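Local coordinates for protein mariner Mos1 transposase (Drosophila mauritiana, PDB 4MDB) that mediates cut-and-paste transposition of the Mos1 element, its RNase H-like catalytic domain using two divalent metal ions and here holding the inhibitor raltegravir, at residues D36-F42 / K69-V75. The protein carries 1 engineered substitution. Numbering follows the deposited sequence.
With MG (magnesium ion), chain D; MG (magnesium ion), chain C; RLT (N-(4-fluorobenzyl)-5-hydroxy-1-methyl-2-(1-methyl-1-{[(5-methyl-1,3,4-oxadiazol-2-yl)carbonyl]amino}ethyl)-6-oxo-1,6-di hydropyrimidine-4-carboxamide), chain B.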
loop_
_atom_site.group_PDB
_atom_site.type_symbol
_atom_site.label_atom_id
_atom_site.label_comp_id
_atom_site.label_asym_id
_atom_site.label_seq_id
_atom_site.Cartn_x
_atom_site.Cartn_y
_atom_site.Cartn_z
ATOM N N ASP A 36 0.261 0.406 -3.040
ATOM C CA ASP A 36 -0.348 1.645 -3.631
ATOM C C ASP A 36 0.544 2.041 -4.833
ATOM O O ASP A 36 1.696 1.594 -5.009
ATOM C CB ASP A 36 -0.333 2.785 -2.620
ATOM C CG ASP A 36 -1.190 3.982 -3.013
ATOM O OD1 ASP A 36 -2.213 3.746 -3.662
ATOM O OD2 ASP A 36 -0.730 5.079 -2.567
ATOM N N GLU A 37 -0.024 2.940 -5.652
ATOM C CA GLU A 37 0.584 3.475 -6.856
ATOM C C GLU A 37 1.004 4.922 -6.625
ATOM O O GLU A 37 0.311 5.682 -5.951
ATOM C CB GLU A 37 -0.467 3.413 -7.981
ATOM C CG GLU A 37 -0.933 2.030 -8.365
ATOM C CD GLU A 37 -2.219 1.536 -7.651
ATOM O OE1 GLU A 37 -2.861 0.566 -8.178
ATOM O OE2 GLU A 37 -2.558 2.118 -6.583
ATOM N N LYS A 38 2.105 5.324 -7.226
ATOM C CA LYS A 38 2.574 6.733 -7.245
ATOM C C LYS A 38 3.272 7.059 -8.566
ATOM O O LYS A 38 4.046 6.254 -9.060
ATOM C CB LYS A 38 3.565 6.947 -6.102
ATOM C CG LYS A 38 4.272 8.282 -6.038
ATOM C CD LYS A 38 5.013 8.451 -4.740
ATOM C CE LYS A 38 5.763 9.783 -4.651
ATOM N NZ LYS A 38 4.819 10.943 -4.760
ATOM N N TRP A 39 3.032 8.239 -9.116
ATOM C CA TRP A 39 3.750 8.687 -10.283
ATOM C C TRP A 39 5.154 9.131 -9.936
ATOM O O TRP A 39 5.363 9.828 -8.953
ATOM C CB TRP A 39 3.003 9.908 -10.919
ATOM C CG TRP A 39 1.696 9.670 -11.613
ATOM C CD1 TRP A 39 0.463 10.142 -11.216
ATOM C CD2 TRP A 39 1.489 8.960 -12.840
ATOM N NE1 TRP A 39 -0.502 9.750 -12.141
ATOM C CE2 TRP A 39 0.096 9.025 -13.139
ATOM C CE3 TRP A 39 2.336 8.246 -13.715
ATOM C CZ2 TRP A 39 -0.452 8.433 -14.296
ATOM C CZ3 TRP A 39 1.780 7.627 -14.856
ATOM C CH2 TRP A 39 0.403 7.744 -15.139
ATOM N N ILE A 40 6.117 8.800 -10.800
ATOM C CA ILE A 40 7.473 9.265 -10.693
ATOM C C ILE A 40 7.776 9.892 -12.082
ATOM O O ILE A 40 7.406 9.329 -13.135
ATOM C CB ILE A 40 8.505 8.171 -10.399
ATOM C CG1 ILE A 40 8.141 7.406 -9.098
ATOM C CG2 ILE A 40 9.891 8.858 -10.394
ATOM C CD1 ILE A 40 9.102 6.272 -8.817
ATOM N N PHE A 41 8.333 11.098 -12.039
ATOM C CA PHE A 41 8.520 11.956 -13.219
ATOM C C PHE A 41 9.981 11.919 -13.710
ATOM O O PHE A 41 10.896 11.774 -12.904
ATOM C CB PHE A 41 8.129 13.415 -12.906
ATOM C CG PHE A 41 6.707 13.567 -12.410
ATOM C CD1 PHE A 41 6.398 13.369 -11.056
ATOM C CD2 PHE A 41 5.667 13.858 -13.289
ATOM C CE1 PHE A 41 5.078 13.488 -10.597
ATOM C CE2 PHE A 41 4.359 13.976 -12.831
ATOM C CZ PHE A 41 4.064 13.780 -11.491
ATOM N N PHE A 42 10.171 12.054 -15.024
ATOM C CA PHE A 42 11.510 12.057 -15.653
ATOM C C PHE A 42 11.465 12.733 -17.018
ATOM O O PHE A 42 10.626 12.376 -17.847
ATOM C CB PHE A 42 12.078 10.615 -15.767
ATOM C CG PHE A 42 11.462 9.762 -16.858
ATOM C CD1 PHE A 42 11.977 9.798 -18.164
ATOM C CD2 PHE A 42 10.404 8.899 -16.581
ATOM C CE1 PHE A 42 11.421 9.022 -19.170
ATOM C CE2 PHE A 42 9.851 8.112 -17.580
ATOM C CZ PHE A 42 10.366 8.173 -18.872
ATOM N N LYS A 69 7.599 13.525 -18.996
ATOM C CA LYS A 69 7.119 12.147 -18.944
ATOM C C LYS A 69 7.057 11.624 -17.500
ATOM O O LYS A 69 7.666 12.188 -16.588
ATOM C CB LYS A 69 7.990 11.224 -19.801
ATOM C CG LYS A 69 7.611 11.239 -21.280
ATOM C CD LYS A 69 8.304 10.125 -22.039
ATOM C CE LYS A 69 7.452 9.604 -23.184
ATOM N NZ LYS A 69 8.053 8.347 -23.710
ATOM N N LYS A 70 6.287 10.555 -17.326
ATOM C CA LYS A 70 6.120 9.942 -16.014
ATOM C C LYS A 70 5.832 8.475 -16.117
ATOM O O LYS A 70 5.234 8.007 -17.079
ATOM C CB LYS A 70 5.041 10.672 -15.248
ATOM C CG LYS A 70 3.711 10.653 -15.962
ATOM C CD LYS A 70 2.657 11.496 -15.267
ATOM C CE LYS A 70 1.314 11.349 -15.944
ATOM N NZ LYS A 70 0.274 11.823 -15.011
ATOM N N THR A 71 6.217 7.741 -15.066
ATOM C CA THR A 71 6.025 6.325 -14.965
ATOM C C THR A 71 5.339 6.061 -13.606
ATOM O O THR A 71 5.611 6.715 -12.642
ATOM C CB THR A 71 7.359 5.551 -15.041
ATOM O OG1 THR A 71 7.159 4.174 -14.747
ATOM C CG2 THR A 71 8.396 6.146 -14.081
ATOM N N MET A 72 4.428 5.117 -13.600
ATOM C CA MET A 72 3.754 4.763 -12.382
ATOM C C MET A 72 4.521 3.656 -11.672
ATOM O O MET A 72 4.806 2.587 -12.224
ATOM C CB MET A 72 2.356 4.296 -12.687
ATOM C CG MET A 72 1.461 4.319 -11.480
ATOM S SD MET A 72 -0.258 3.922 -11.816
ATOM C CE MET A 72 -0.616 5.350 -12.816
ATOM N N LEU A 73 4.813 3.931 -10.418
ATOM C CA LEU A 73 5.332 2.922 -9.488
ATOM C C LEU A 73 4.125 2.269 -8.855
ATOM O O LEU A 73 3.255 2.974 -8.271
ATOM C CB LEU A 73 6.229 3.510 -8.471
ATOM C CG LEU A 73 6.684 2.681 -7.281
ATOM C CD1 LEU A 73 7.553 1.518 -7.695
ATOM C CD2 LEU A 73 7.385 3.568 -6.330
ATOM N N CYS A 74 4.132 0.936 -8.842
ATOM C CA CYS A 74 3.106 0.135 -8.160
ATOM C C CYS A 74 3.893 -0.748 -7.219
ATOM O O CYS A 74 4.690 -1.551 -7.677
ATOM C CB CYS A 74 2.365 -0.703 -9.139
ATOM S SG CYS A 74 1.662 0.247 -10.542
ATOM N N VAL A 75 3.675 -0.628 -5.929
ATOM C CA VAL A 75 4.540 -1.397 -5.031
ATOM C C VAL A 75 3.715 -1.990 -3.909
ATOM O O VAL A 75 2.786 -1.369 -3.397
ATOM C CB VAL A 75 5.687 -0.481 -4.475
ATOM C CG1 VAL A 75 5.114 0.769 -3.796
ATOM C CG2 VAL A 75 6.548 -1.160 -3.453
HETATM MG MG MG D . -3.666 5.090 -4.290
HETATM MG MG MG C . -1.208 6.943 -2.361
HETATM C CAA RLT B . -12.051 8.561 -2.907
HETATM C CAB RLT B . -2.784 11.233 -1.879
HETATM C CAC RLT B . -5.678 12.222 -1.829
HETATM C CAD RLT B . -4.682 12.483 -4.380
HETATM O OAE RLT B . -5.249 6.238 -4.895
HETATM O OAF RLT B . -7.639 9.951 -2.092
HETATM O OAG RLT B . -1.925 8.905 -2.027
HETATM O OAH RLT B . -3.068 6.796 -3.200
HETATM F FAI RLT B . -12.337 6.013 -3.750
HETATM C CAJ RLT B . -9.945 5.961 -3.797
HETATM C CAK RLT B . -11.147 6.866 -5.652
HETATM C CAL RLT B . -8.729 6.246 -4.452
HETATM C CAM RLT B . -9.944 7.152 -6.311
HETATM C CAN RLT B . -7.446 7.194 -6.465
HETATM N NAO RLT B . -11.066 10.089 -4.844
HETATM N NAP RLT B . -9.787 10.702 -4.924
HETATM N NAQ RLT B . -5.547 9.536 -3.939
HETATM N NAR RLT B . -6.631 7.970 -5.522
HETATM N NAS RLT B . -6.963 11.408 -3.791
HETATM O OAT RLT B . -9.923 9.528 -2.988
HETATM C CAU RLT B . -5.676 7.354 -4.765
HETATM C CAV RLT B . -7.816 10.550 -3.166
HETATM C CAW RLT B . -11.077 9.411 -3.667
HETATM C CAX RLT B . -11.167 6.275 -4.398
HETATM C CAY RLT B . -8.722 6.846 -5.733
HETATM C CAZ RLT B . -3.695 7.973 -3.340
HETATM C CBA RLT B . -9.140 10.308 -3.795
HETATM C CBB RLT B . -4.980 8.268 -3.946
HETATM C CBC RLT B . -4.930 10.549 -3.277
HETATM C CBD RLT B . -3.049 9.030 -2.603
HETATM N NBE RLT B . -3.668 10.292 -2.636
HETATM C CBF RLT B . -5.707 11.962 -3.334
HETATM O O HOH W 1 -0.102 7.513 -3.986
HETATM O O HOH W 2 -4.396 3.686 -5.636
HETATM O O HOH W 3 -2.444 5.725 -5.869
#
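The carbonyl oxygen of K38 accepts the backbone N-H of L73 at 2.8 Å (K38 O to L73 N), and the return bond from K38 N to L73 O is equally short. Such paired bonds recur at I40–T71 and, somewhat longer, at D36–V75, building an antiparallel ladder. Between them W39 meets M72 and K70 on one sheet face. A broad, electron-rich indole suits this place, taking a methyl over one face and a cation over the other. In one of two M72 conformers, CE makes a CH-pi contact 3.6 Å from the W39 six-membered centroid; oppositely, K70 CE makes another with that ring and K70 NZ a cation-pi contact with the five-membered ring, 3.7 Å from its centroid. K70, with CG between backbone N and carbonyl carbon (chi1 59°), runs extended across the indole. On the sheet's other face I40 CD1 packs on L73 CB, apolar groups suited to this buried side. D36 splits its carboxylate, OD1 binding one magnesium (2.1 Å) and OD2 the other (1.9 Å); D129 and D164 complete the DDD triad, and raltegravir OAH bridges both ions. Strand 81-87 flanks 69-75; helix 183-196 lies against I40, L73 and V75, helix 162-175 against D36, K38 and V75.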